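Local coordinates for ADP-ribosylation factor-binding protein GGA2 (PDB 3MNM) that may help regulate membrane traffic through the trans-Golgi network, its GAE domain being the ear that recruits accessory proteins such as Ent3 and Ent5, at residues 9-14 against 23-28; 19-24 against 101-106; 41-46 against 106-111; 48-53 against 65-70. One frame throughout, in Å; residues are numbered along the deposited sequence. Where two conformers were deposited one is given.

Contact 1: 9-14 against 23-28; sequences ARTLVN and FEISRE
R10 and E24 meet on one face of an antiparallel hairpin, where R10 NE donates to E24 OE2 over 2.8 Å in a nearly straight salt bridge (171°). The oxygen lies at the edge of the guanidinium, in its plane, and is approached on its anti side, from well out of the carboxylate plane; the two flat groups are turned 51° apart. A bend at chi2 (-101°) in R10 brings NE over to the glutamate, whose own chain runs straight out beyond CG. One water finishes the exchange, accepting from R10 NH2 and donating to E24 OE2, so that oxygen is held twice. NH2 also pairs with D78 and NH1 with E22, so the guanidinium is ringed by three acids, while F38 adds a cation-pi contact. A methionine in place of R10 would probably leave E24, E22 and D78 without the positive charge they share.

In the backbone, T11 N reaches F23 O at 2.7 Å and F23 N returns to T11 O at 2.8 Å, making T11 and F23 a hydrogen-bonded pair. A second water joins the two strands beside this pair: it donates to A9 O, accepts from I25 N, and bonds T11 OG1 at 2.9 Å.

On the face that carries T11 and F23, V13 CG2 sits over the F23 ring, 3.4 Å from its centroid, a CH-pi contact. V13 and N14 both face I21, a classic beta bulge. Strand 10-15 thus lines one side of strand 19-27, which pairs on its other side with strands 33-34 and 38-41; F118 meets the F23 ring edge-to-face.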
loop_
_atom_site.group_PDB
_atom_site.type_symbol
_atom_site.label_atom_id
_atom_site.label_comp_id
_atom_site.label_asym_id
_atom_site.label_seq_id
_atom_site.Cartn_x
_atom_site.Cartn_y
_atom_site.Cartn_z
ATOM N N ALA A 9 8.734 -6.464 10.024
ATOM C CA ALA A 9 8.084 -5.330 10.669
ATOM C C ALA A 9 7.267 -4.521 9.663
ATOM O O ALA A 9 7.549 -4.543 8.465
ATOM C CB ALA A 9 9.114 -4.442 11.349
ATOM N N ARG A 10 6.254 -3.821 10.157
ATOM C CA ARG A 10 5.421 -2.979 9.302
ATOM C C ARG A 10 5.943 -1.565 9.300
ATOM O O ARG A 10 6.280 -1.013 10.349
ATOM C CB ARG A 10 3.983 -2.948 9.805
ATOM C CG ARG A 10 3.310 -4.298 9.855
ATOM C CD ARG A 10 2.406 -4.473 8.672
ATOM N NE ARG A 10 1.833 -5.809 8.636
ATOM C CZ ARG A 10 0.537 -6.071 8.777
ATOM N NH1 ARG A 10 -0.332 -5.084 8.971
ATOM N NH2 ARG A 10 0.123 -7.326 8.729
ATOM N N THR A 11 6.005 -0.971 8.119
ATOM C CA THR A 11 6.246 0.452 8.025
ATOM C C THR A 11 4.916 1.142 7.783
ATOM O O THR A 11 4.133 0.719 6.918
ATOM C CB THR A 11 7.222 0.791 6.878
ATOM O OG1 THR A 11 8.407 -0.013 7.000
ATOM C CG2 THR A 11 7.603 2.250 6.929
ATOM N N LEU A 12 4.645 2.187 8.558
ATOM C CA LEU A 12 3.426 2.959 8.363
ATOM C C LEU A 12 3.594 3.867 7.155
ATOM O O LEU A 12 4.586 4.591 7.032
ATOM C CB LEU A 12 3.058 3.787 9.597
ATOM C CG LEU A 12 1.778 4.605 9.407
ATOM C CD1 LEU A 12 0.555 3.689 9.348
ATOM C CD2 LEU A 12 1.597 5.678 10.483
ATOM N N VAL A 13 2.628 3.802 6.248
ATOM C CA VAL A 13 2.629 4.635 5.060
ATOM C C VAL A 13 1.693 5.809 5.269
ATOM O O VAL A 13 2.057 6.947 5.015
ATOM C CB VAL A 13 2.182 3.838 3.804
ATOM C CG1 VAL A 13 2.103 4.754 2.593
ATOM C CG2 VAL A 13 3.148 2.672 3.548
ATOM N N ASN A 14 0.469 5.535 5.712
ATOM C CA ASN A 14 -0.478 6.606 5.971
ATOM C C ASN A 14 -1.593 6.156 6.893
ATOM O O ASN A 14 -1.969 4.985 6.899
ATOM C CB ASN A 14 -1.095 7.116 4.669
ATOM C CG ASN A 14 -1.676 8.506 4.813
ATOM O OD1 ASN A 14 -0.942 9.462 5.033
ATOM N ND2 ASN A 14 -3.001 8.625 4.689
ATOM N N PHE A 23 3.248 -0.946 4.802
ATOM C CA PHE A 23 4.049 -1.821 3.957
ATOM C C PHE A 23 4.877 -2.758 4.829
ATOM O O PHE A 23 5.403 -2.352 5.866
ATOM C CB PHE A 23 5.052 -1.042 3.101
ATOM C CG PHE A 23 4.436 -0.189 2.020
ATOM C CD1 PHE A 23 5.176 0.825 1.435
ATOM C CD2 PHE A 23 3.143 -0.399 1.584
ATOM C CE1 PHE A 23 4.630 1.626 0.430
ATOM C CE2 PHE A 23 2.592 0.396 0.588
ATOM C CZ PHE A 23 3.337 1.407 0.010
ATOM N N GLU A 24 4.988 -4.005 4.399
ATOM C CA GLU A 24 6.044 -4.889 4.886
ATOM C C GLU A 24 7.107 -4.942 3.803
ATOM O O GLU A 24 6.846 -5.401 2.689
ATOM C CB GLU A 24 5.502 -6.286 5.232
ATOM C CG GLU A 24 4.840 -6.372 6.609
ATOM C CD GLU A 24 4.289 -7.762 6.945
ATOM O OE1 GLU A 24 4.521 -8.720 6.172
ATOM O OE2 GLU A 24 3.604 -7.889 7.985
ATOM N N ILE A 25 8.305 -4.443 4.125
ATOM C CA ILE A 25 9.379 -4.333 3.152
ATOM C C ILE A 25 10.551 -5.203 3.573
ATOM O O ILE A 25 10.993 -5.130 4.718
ATOM C CB ILE A 25 9.859 -2.873 3.012
ATOM C CG1 ILE A 25 8.683 -1.966 2.635
ATOM C CG2 ILE A 25 11.007 -2.752 1.984
ATOM C CD1 ILE A 25 9.005 -0.491 2.727
ATOM N N SER A 26 11.041 -6.025 2.653
ATOM C CA SER A 26 12.214 -6.857 2.926
ATOM C C SER A 26 13.092 -7.001 1.689
ATOM O O SER A 26 12.605 -6.961 0.564
ATOM C CB SER A 26 11.792 -8.235 3.438
ATOM O OG SER A 26 10.997 -8.929 2.486
ATOM N N ARG A 27 14.395 -7.160 1.888
ATOM C CA ARG A 27 15.273 -7.386 0.753
ATOM C C ARG A 27 15.476 -8.876 0.555
ATOM O O ARG A 27 15.669 -9.618 1.516
ATOM C CB ARG A 27 16.617 -6.671 0.919
ATOM C CG ARG A 27 17.588 -6.952 -0.217
ATOM C CD ARG A 27 18.778 -6.010 -0.185
ATOM N NE ARG A 27 18.388 -4.635 -0.473
ATOM C CZ ARG A 27 18.179 -4.165 -1.699
ATOM N NH1 ARG A 27 17.828 -2.899 -1.877
ATOM N NH2 ARG A 27 18.317 -4.966 -2.749
ATOM N N GLU A 28 15.432 -9.311 -0.697
ATOM C CA GLU A 28 15.599 -10.725 -1.010
ATOM C C GLU A 28 16.847 -10.998 -1.828
ATOM O O GLU A 28 17.415 -12.086 -1.771
ATOM C CB GLU A 28 14.383 -11.239 -1.763
ATOM C CG GLU A 28 13.148 -11.278 -0.918
ATOM C CD GLU A 28 12.018 -11.999 -1.601
ATOM O OE1 GLU A 28 12.152 -12.302 -2.808
ATOM O OE2 GLU A 28 11.004 -12.261 -0.923
HETATM O O HOH W 1 8.707 -2.882 6.632
HETATM O O HOH W 2 1.856 -9.850 8.370
#

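Contact 2: 19-24 against 101-106; sequences LKIEFE and WKVNYS
Y105 and W101 both hold CG between the backbone N and the carbonyl carbon (chi1 60° in each), and these rotamers raise their rings from strand 101-106 toward L19 and I21 on the facing strand. This is the core of the Ig-like beta sandwich of the GAE domain: the two strands belong to different sheets, their axes 10.8 Å apart at closest approach, and side chains alone bridge the gap.

L19 comes down with CG trans to its backbone N (chi1 -178°), and its CD2 fits between two partners. L19 CD2 meets V103 CG1 tip to tip at 3.8 Å; the leucine and tyrosine slide past each other in opposite directions, with L19 CD2 also against Y105 CE1 and L19 CB lying near the phenol oxygen. That hydroxyl is hydrogen-bonded to E114 on the adjoining strand, which fixes the outer end of the ring. A serine at Y105 would probably open a gap beside L19 and leave E114 without the phenol oxygen that reaches it.

V13 and F52 close in on W101 from strands 10-15 and 50-55. Against the face of its six-membered ring rests I21 CD1, 4.1 Å from the centroid, 29° off the normal and nearest to W101 CZ3 at 3.6 Å.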
loop_
_atom_site.group_PDB
_atom_site.type_symbol
_atom_site.label_atom_id
_atom_site.label_comp_id
_atom_site.label_asym_id
_atom_site.label_seq_id
_atom_site.Cartn_x
_atom_site.Cartn_y
_atom_site.Cartn_z
ATOM N N LEU A 19 -8.718 5.057 6.935
ATOM C CA LEU A 19 -7.888 4.029 6.319
ATOM C C LEU A 19 -6.445 4.088 6.782
ATOM O O LEU A 19 -5.811 5.151 6.760
ATOM C CB LEU A 19 -7.927 4.162 4.782
ATOM C CG LEU A 19 -7.144 3.116 3.975
ATOM C CD1 LEU A 19 -7.797 1.726 4.101
ATOM C CD2 LEU A 19 -7.017 3.504 2.497
ATOM N N LYS A 20 -5.934 2.937 7.181
ATOM C CA LYS A 20 -4.532 2.798 7.544
ATOM C C LYS A 20 -3.814 1.965 6.484
ATOM O O LYS A 20 -4.270 0.885 6.129
ATOM C CB LYS A 20 -4.414 2.148 8.923
ATOM C CG LYS A 20 -2.992 1.825 9.363
ATOM C CD LYS A 20 -3.033 0.996 10.651
ATOM C CE LYS A 20 -2.074 1.489 11.711
ATOM N NZ LYS A 20 -2.227 0.682 12.973
ATOM N N ILE A 21 -2.702 2.483 5.959
ATOM C CA ILE A 21 -1.919 1.761 4.962
ATOM C C ILE A 21 -0.546 1.471 5.526
ATOM O O ILE A 21 0.124 2.386 6.014
ATOM C CB ILE A 21 -1.736 2.567 3.646
ATOM C CG1 ILE A 21 -3.085 3.062 3.099
ATOM C CG2 ILE A 21 -0.925 1.731 2.616
ATOM C CD1 ILE A 21 -2.967 3.975 1.856
ATOM N N GLU A 22 -0.134 0.208 5.471
ATOM C CA GLU A 22 1.204 -0.201 5.905
ATOM C C GLU A 22 1.917 -1.033 4.839
ATOM O O GLU A 22 1.275 -1.744 4.067
ATOM C CB GLU A 22 1.122 -1.016 7.202
ATOM C CG GLU A 22 0.505 -0.278 8.370
ATOM C CD GLU A 22 0.177 -1.208 9.523
ATOM O OE1 GLU A 22 -0.576 -2.182 9.303
ATOM O OE2 GLU A 22 0.672 -0.971 10.650
ATOM N N PHE A 23 3.248 -0.946 4.802
ATOM C CA PHE A 23 4.049 -1.821 3.957
ATOM C C PHE A 23 4.877 -2.758 4.829
ATOM O O PHE A 23 5.403 -2.352 5.866
ATOM C CB PHE A 23 5.052 -1.042 3.101
ATOM C CG PHE A 23 4.436 -0.189 2.020
ATOM C CD1 PHE A 23 5.176 0.825 1.435
ATOM C CD2 PHE A 23 3.143 -0.399 1.584
ATOM C CE1 PHE A 23 4.630 1.626 0.430
ATOM C CE2 PHE A 23 2.592 0.396 0.588
ATOM C CZ PHE A 23 3.337 1.407 0.010
ATOM N N GLU A 24 4.988 -4.005 4.399
ATOM C CA GLU A 24 6.044 -4.889 4.886
ATOM C C GLU A 24 7.107 -4.942 3.803
ATOM O O GLU A 24 6.846 -5.401 2.689
ATOM C CB GLU A 24 5.502 -6.286 5.232
ATOM C CG GLU A 24 4.840 -6.372 6.609
ATOM C CD GLU A 24 4.289 -7.762 6.945
ATOM O OE1 GLU A 24 4.521 -8.720 6.172
ATOM O OE2 GLU A 24 3.604 -7.889 7.985
ATOM N N TRP A 101 2.046 6.966 -4.214
ATOM C CA TRP A 101 0.873 6.084 -4.102
ATOM C C TRP A 101 -0.412 6.902 -4.105
ATOM O O TRP A 101 -0.427 8.086 -3.768
ATOM C CB TRP A 101 0.962 5.189 -2.856
ATOM C CG TRP A 101 1.030 5.967 -1.565
ATOM C CD1 TRP A 101 2.165 6.367 -0.889
ATOM C CD2 TRP A 101 -0.082 6.460 -0.810
ATOM N NE1 TRP A 101 1.811 7.071 0.241
ATOM C CE2 TRP A 101 0.441 7.137 0.315
ATOM C CE3 TRP A 101 -1.476 6.387 -0.971
ATOM C CZ2 TRP A 101 -0.379 7.759 1.258
ATOM C CZ3 TRP A 101 -2.290 6.996 -0.021
ATOM C CH2 TRP A 101 -1.737 7.677 1.079
ATOM N N LYS A 102 -1.500 6.259 -4.507
ATOM C CA LYS A 102 -2.799 6.895 -4.507
ATOM C C LYS A 102 -3.806 5.818 -4.160
ATOM O O LYS A 102 -3.671 4.678 -4.603
ATOM C CB LYS A 102 -3.120 7.457 -5.896
ATOM C CG LYS A 102 -4.477 8.063 -6.001
ATOM C CD LYS A 102 -4.657 8.750 -7.346
ATOM C CE LYS A 102 -6.060 9.320 -7.489
ATOM N NZ LYS A 102 -6.269 9.963 -8.813
ATOM N N VAL A 103 -4.805 6.175 -3.369
ATOM C CA VAL A 103 -5.900 5.254 -3.100
ATOM C C VAL A 103 -7.235 5.982 -3.265
ATOM O O VAL A 103 -7.393 7.135 -2.857
ATOM C CB VAL A 103 -5.764 4.583 -1.700
ATOM C CG1 VAL A 103 -6.033 5.582 -0.576
ATOM C CG2 VAL A 103 -6.695 3.359 -1.587
ATOM N N ASN A 104 -8.182 5.310 -3.910
ATOM C CA ASN A 104 -9.542 5.824 -4.052
ATOM C C ASN A 104 -10.455 4.747 -3.507
ATOM O O ASN A 104 -10.216 3.568 -3.751
ATOM C CB ASN A 104 -9.886 6.053 -5.531
ATOM C CG ASN A 104 -9.175 7.245 -6.111
ATOM O OD1 ASN A 104 -8.016 7.144 -6.504
ATOM N ND2 ASN A 104 -9.854 8.395 -6.149
ATOM N N TYR A 105 -11.469 5.141 -2.752
ATOM C CA TYR A 105 -12.395 4.167 -2.190
ATOM C C TYR A 105 -13.694 4.849 -1.802
ATOM O O TYR A 105 -13.794 6.082 -1.804
ATOM C CB TYR A 105 -11.770 3.458 -0.976
ATOM C CG TYR A 105 -11.381 4.386 0.155
ATOM C CD1 TYR A 105 -10.112 4.964 0.195
ATOM C CD2 TYR A 105 -12.271 4.678 1.186
ATOM C CE1 TYR A 105 -9.743 5.817 1.223
ATOM C CE2 TYR A 105 -11.905 5.529 2.229
ATOM C CZ TYR A 105 -10.641 6.091 2.239
ATOM O OH TYR A 105 -10.279 6.946 3.260
ATOM N N SER A 106 -14.701 4.046 -1.472
ATOM C CA SER A 106 -15.989 4.558 -1.013
ATOM C C SER A 106 -16.186 4.227 0.465
ATOM O O SER A 106 -15.851 3.122 0.900
ATOM C CB SER A 106 -17.123 3.904 -1.819
ATOM O OG SER A 106 -16.854 3.901 -3.209
#

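Contact 3: 41-46 against 106-111; sequences NLSSSP and SVNSTQ
Two turns meet here at one end of the beta sandwich: the loop that leaves strand 38-41 and the tight hairpin turn joining strands 100-107 and 110-117. The touch itself is slight. S43 OG rests on V107 CG2 at 3.7 Å, and P46 O lies against the same methyl. Farther out, in one of the two conformers of S45, its OG comes within 3.2 Å of N108 OD1, a link best taken as tentative.

Water does much of the joining. One molecule donates to P46 O and accepts from N108 N, each at 2.8 Å; a second also donates to P46 O and only weakly to S106 O.

N41 OD1 takes the N-H of S43 in an Asx turn, and S43 OG, swung opposite the backbone N (chi1 179°), takes that of S45 N at 3.1 Å in an ST turn. N41 ND2 then donates to S45 O, so the asparagine grips its loop at both ends of its amide. In the hairpin, V107 O accepts from T110 N and, at 2.8 Å, from T110 OG1, the hydroxyl reinforcing the backbone bond. S106 OG donates to a lone pair of Q111 OE1 in its carbonyl plane.

Beyond the turns, N41 ND2 also donates to I73 O, tying its loop to the chain beyond it, while S106 pairs through its backbone with S48 on strand 47-48.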
loop_
_atom_site.group_PDB
_atom_site.type_symbol
_atom_site.label_atom_id
_atom_site.label_comp_id
_atom_site.label_asym_id
_atom_site.label_seq_id
_atom_site.Cartn_x
_atom_site.Cartn_y
_atom_site.Cartn_z
ATOM N N ASN A 41 -9.155 -0.982 7.901
ATOM C CA ASN A 41 -10.270 -0.059 7.926
ATOM C C ASN A 41 -10.384 0.565 9.312
ATOM O O ASN A 41 -10.477 -0.155 10.300
ATOM C CB ASN A 41 -11.554 -0.816 7.558
ATOM C CG ASN A 41 -12.748 0.100 7.330
ATOM O OD1 ASN A 41 -12.671 1.317 7.507
ATOM N ND2 ASN A 41 -13.888 -0.500 6.924
ATOM N N LEU A 42 -10.343 1.896 9.385
ATOM C CA LEU A 42 -10.486 2.588 10.672
ATOM C C LEU A 42 -11.906 3.117 10.878
ATOM O O LEU A 42 -12.210 3.735 11.901
ATOM C CB LEU A 42 -9.461 3.735 10.777
ATOM C CG LEU A 42 -8.008 3.294 10.619
ATOM C CD1 LEU A 42 -7.071 4.505 10.566
ATOM C CD2 LEU A 42 -7.576 2.339 11.720
ATOM N N SER A 43 -12.769 2.893 9.890
ATOM C CA SER A 43 -14.153 3.323 9.957
ATOM C C SER A 43 -15.010 2.187 10.520
ATOM O O SER A 43 -14.663 1.028 10.358
ATOM C CB SER A 43 -14.662 3.687 8.562
ATOM O OG SER A 43 -16.029 4.080 8.607
ATOM N N SER A 44 -16.108 2.514 11.195
ATOM C CA SER A 44 -17.041 1.489 11.656
ATOM C C SER A 44 -17.862 0.966 10.483
ATOM O O SER A 44 -18.489 -0.094 10.568
ATOM C CB SER A 44 -17.971 2.038 12.742
ATOM O OG SER A 44 -18.796 3.074 12.236
ATOM N N SER A 45 -17.856 1.721 9.389
ATOM C CA SER A 45 -18.611 1.367 8.193
ATOM C C SER A 45 -17.703 0.689 7.170
ATOM O O SER A 45 -16.488 0.854 7.202
ATOM C CB SER A 45 -19.265 2.614 7.593
ATOM O OG SER A 45 -20.194 3.190 8.500
ATOM N N PRO A 46 -18.290 -0.082 6.243
ATOM C CA PRO A 46 -17.398 -0.755 5.290
ATOM C C PRO A 46 -16.772 0.179 4.276
ATOM O O PRO A 46 -17.367 1.175 3.885
ATOM C CB PRO A 46 -18.319 -1.731 4.545
ATOM C CG PRO A 46 -19.665 -1.604 5.170
ATOM C CD PRO A 46 -19.714 -0.370 5.997
ATOM N N SER A 106 -14.701 4.046 -1.472
ATOM C CA SER A 106 -15.989 4.558 -1.013
ATOM C C SER A 106 -16.186 4.227 0.465
ATOM O O SER A 106 -15.851 3.122 0.900
ATOM C CB SER A 106 -17.123 3.904 -1.819
ATOM O OG SER A 106 -16.854 3.901 -3.209
ATOM N N VAL A 107 -16.745 5.163 1.227
ATOM C CA VAL A 107 -17.097 4.912 2.627
ATOM C C VAL A 107 -18.221 5.875 3.022
ATOM O O VAL A 107 -18.228 7.032 2.605
ATOM C CB VAL A 107 -15.875 5.048 3.578
ATOM C CG1 VAL A 107 -15.366 6.487 3.608
ATOM C CG2 VAL A 107 -16.226 4.578 4.987
ATOM N N ASN A 108 -19.194 5.389 3.790
ATOM C CA ASN A 108 -20.349 6.223 4.162
ATOM C C ASN A 108 -21.094 6.843 2.964
ATOM O O ASN A 108 -21.584 7.970 3.042
ATOM C CB ASN A 108 -19.912 7.344 5.113
ATOM C CG ASN A 108 -19.234 6.825 6.367
ATOM O OD1 ASN A 108 -19.769 5.965 7.065
ATOM N ND2 ASN A 108 -18.057 7.364 6.671
ATOM N N SER A 109 -21.175 6.111 1.859
ATOM C CA SER A 109 -21.751 6.633 0.616
ATOM C C SER A 109 -21.146 7.961 0.139
ATOM O O SER A 109 -21.833 8.788 -0.467
ATOM C CB SER A 109 -23.280 6.738 0.711
ATOM O OG SER A 109 -23.875 5.450 0.763
ATOM N N THR A 110 -19.857 8.157 0.405
ATOM C CA THR A 110 -19.116 9.277 -0.167
ATOM C C THR A 110 -17.852 8.709 -0.801
ATOM O O THR A 110 -17.499 7.558 -0.546
ATOM C CB THR A 110 -18.722 10.319 0.893
ATOM O OG1 THR A 110 -17.807 9.732 1.826
ATOM C CG2 THR A 110 -19.958 10.820 1.639
ATOM N N GLN A 111 -17.177 9.504 -1.624
ATOM C CA GLN A 111 -15.985 9.028 -2.314
ATOM C C GLN A 111 -14.746 9.668 -1.699
ATOM O O GLN A 111 -14.693 10.883 -1.522
ATOM C CB GLN A 111 -16.065 9.330 -3.807
ATOM C CG GLN A 111 -17.380 8.868 -4.448
ATOM C CD GLN A 111 -17.681 7.412 -4.150
ATOM O OE1 GLN A 111 -16.803 6.556 -4.262
ATOM N NE2 GLN A 111 -18.919 7.124 -3.743
HETATM O O HOH W 3 -18.716 1.299 1.353
HETATM O O HOH W 4 -19.644 2.667 4.387
#

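Contact 4: 48-53 against 65-70; sequences SNLVFL and QPQSSN
N70 O receives the N-H of L50 N at 2.9 Å, an almost straight bond (174°) with the donor tilted 15° from the carbonyl plane. This one backbone link draws the loop 65-70 against the start of strand 50-55. N70 O also lies 3.5 Å from S48 CA in a C-H...O contact, so it sits in the corner that the chain turns at N49. N70 CB presses on the strand beside this bond, 3.4 Å from L50 O.

Q67 is the other point of touch. Its chain, extended with CG opposite the backbone N (chi1 -164°), runs across L50 at about a right angle, and its terminal amide ends beside the backbone between L50 and F52, near L50 CD2 and F52 CB.

Around this first shell, the corner is held by N49 ND2, which donates to S106 OG on the neighbouring strand, and by the backbone pairing of V51 with N104. L50 is packed against V103, Y105 and I80, and F52 meets F39 edge-to-face. On the loop side, S68 OG bonds S81 N, and the backbones of S68 and S81 also pair.

A strand edge is thus covered by an irregular loop rather than by another strand, within the beta sandwich of the GAE ear domain.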
loop_
_atom_site.group_PDB
_atom_site.type_symbol
_atom_site.label_atom_id
_atom_site.label_comp_id
_atom_site.label_asym_id
_atom_site.label_seq_id
_atom_site.Cartn_x
_atom_site.Cartn_y
_atom_site.Cartn_z
ATOM N N SER A 48 -15.466 0.242 0.390
ATOM C CA SER A 48 -15.661 -0.522 -0.846
ATOM C C SER A 48 -14.966 0.163 -2.013
ATOM O O SER A 48 -14.463 1.275 -1.869
ATOM C CB SER A 48 -17.157 -0.671 -1.142
ATOM O OG SER A 48 -17.786 0.586 -1.260
ATOM N N ASN A 49 -14.953 -0.512 -3.161
ATOM C CA ASN A 49 -14.405 0.052 -4.380
ATOM C C ASN A 49 -12.964 0.537 -4.196
ATOM O O ASN A 49 -12.577 1.509 -4.819
ATOM C CB ASN A 49 -15.280 1.218 -4.854
ATOM C CG ASN A 49 -16.723 0.797 -5.099
ATOM O OD1 ASN A 49 -16.994 -0.363 -5.396
ATOM N ND2 ASN A 49 -17.643 1.745 -4.996
ATOM N N LEU A 50 -12.176 -0.153 -3.372
ATOM C CA LEU A 50 -10.823 0.348 -3.069
ATOM C C LEU A 50 -9.861 0.056 -4.222
ATOM O O LEU A 50 -9.659 -1.098 -4.619
ATOM C CB LEU A 50 -10.295 -0.227 -1.732
ATOM C CG LEU A 50 -8.999 0.477 -1.259
ATOM C CD1 LEU A 50 -9.017 0.569 0.275
ATOM C CD2 LEU A 50 -7.788 -0.289 -1.769
ATOM N N VAL A 51 -9.251 1.123 -4.742
ATOM C CA VAL A 51 -8.344 1.047 -5.875
ATOM C C VAL A 51 -7.027 1.686 -5.446
ATOM O O VAL A 51 -6.999 2.863 -5.108
ATOM C CB VAL A 51 -8.936 1.812 -7.076
ATOM C CG1 VAL A 51 -7.964 1.829 -8.241
ATOM C CG2 VAL A 51 -10.262 1.156 -7.517
ATOM N N PHE A 52 -5.961 0.892 -5.429
ATOM C CA PHE A 52 -4.644 1.366 -4.980
ATOM C C PHE A 52 -3.671 1.412 -6.150
ATOM O O PHE A 52 -3.516 0.430 -6.895
ATOM C CB PHE A 52 -4.103 0.412 -3.916
ATOM C CG PHE A 52 -2.801 0.858 -3.295
ATOM C CD1 PHE A 52 -1.655 0.085 -3.441
ATOM C CD2 PHE A 52 -2.745 2.020 -2.531
ATOM C CE1 PHE A 52 -0.460 0.465 -2.846
ATOM C CE2 PHE A 52 -1.552 2.413 -1.943
ATOM C CZ PHE A 52 -0.410 1.632 -2.095
ATOM N N LEU A 53 -2.998 2.554 -6.294
ATOM C CA LEU A 53 -2.019 2.749 -7.362
ATOM C C LEU A 53 -0.659 3.063 -6.748
ATOM O O LEU A 53 -0.554 3.954 -5.904
ATOM C CB LEU A 53 -2.455 3.923 -8.258
ATOM C CG LEU A 53 -1.587 4.230 -9.476
ATOM C CD1 LEU A 53 -1.614 3.073 -10.482
ATOM C CD2 LEU A 53 -2.076 5.529 -10.142
ATOM N N GLN A 65 1.391 -8.566 -7.600
ATOM C CA GLN A 65 0.349 -9.573 -7.709
ATOM C C GLN A 65 -1.003 -8.902 -7.498
ATOM O O GLN A 65 -1.077 -7.745 -7.075
ATOM C CB GLN A 65 0.608 -10.733 -6.727
ATOM C CG GLN A 65 1.926 -11.438 -7.072
ATOM C CD GLN A 65 2.284 -12.602 -6.158
ATOM O OE1 GLN A 65 3.240 -12.525 -5.380
ATOM N NE2 GLN A 65 1.526 -13.683 -6.261
ATOM N N PRO A 66 -2.092 -9.608 -7.819
ATOM C CA PRO A 66 -3.368 -8.888 -7.725
ATOM C C PRO A 66 -3.735 -8.457 -6.306
ATOM O O PRO A 66 -3.404 -9.113 -5.324
ATOM C CB PRO A 66 -4.384 -9.913 -8.246
ATOM C CG PRO A 66 -3.563 -10.818 -9.150
ATOM C CD PRO A 66 -2.237 -10.931 -8.449
ATOM N N GLN A 67 -4.452 -7.341 -6.218
ATOM C CA GLN A 67 -4.993 -6.876 -4.967
ATOM C C GLN A 67 -5.989 -7.937 -4.459
ATOM O O GLN A 67 -6.796 -8.454 -5.227
ATOM C CB GLN A 67 -5.664 -5.521 -5.221
ATOM C CG GLN A 67 -5.961 -4.701 -4.004
ATOM C CD GLN A 67 -6.670 -3.398 -4.357
ATOM O OE1 GLN A 67 -7.836 -3.228 -4.038
ATOM N NE2 GLN A 67 -5.964 -2.483 -5.022
ATOM N N SER A 68 -5.899 -8.286 -3.177
ATOM C CA SER A 68 -6.628 -9.442 -2.656
ATOM C C SER A 68 -8.158 -9.276 -2.723
ATOM O O SER A 68 -8.903 -10.257 -2.925
ATOM C CB SER A 68 -6.188 -9.741 -1.215
ATOM O OG SER A 68 -6.619 -8.696 -0.355
ATOM N N SER A 69 -8.624 -8.047 -2.521
ATOM C CA SER A 69 -10.041 -7.678 -2.591
ATOM C C SER A 69 -10.124 -6.164 -2.758
ATOM O O SER A 69 -9.096 -5.493 -2.766
ATOM C CB SER A 69 -10.788 -8.090 -1.321
ATOM O OG SER A 69 -12.176 -7.839 -1.463
ATOM N N ASN A 70 -11.335 -5.626 -2.887
ATOM C CA ASN A 70 -11.513 -4.179 -2.969
ATOM C C ASN A 70 -12.530 -3.688 -1.949
ATOM O O ASN A 70 -13.030 -2.562 -2.022
ATOM C CB ASN A 70 -11.848 -3.719 -4.403
ATOM C CG ASN A 70 -13.275 -4.050 -4.822
ATOM O OD1 ASN A 70 -13.786 -3.521 -5.819
ATOM N ND2 ASN A 70 -13.918 -4.903 -4.071
#

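From the N terminus, contact 1 closes first, a hairpin in which strand 10-15 folds back on strand 19-27. That second strand also opens contact 2, which shares F23 and E24 with contact 1 and closes a long loop by reaching strand 100-107 in the other sheet. Contact 3 crosses contact 2: it starts inside that loop, at 41-46, and ends past it, at the hairpin 106-111, with S106 common to both. Contact 4, between 48-53 and 65-70, is nested within both loops, and its strand pairs with the strand of contact 2. Contacts 1 and 3 lie on opposite sides of the chain's centre, their centres about 25 Å apart.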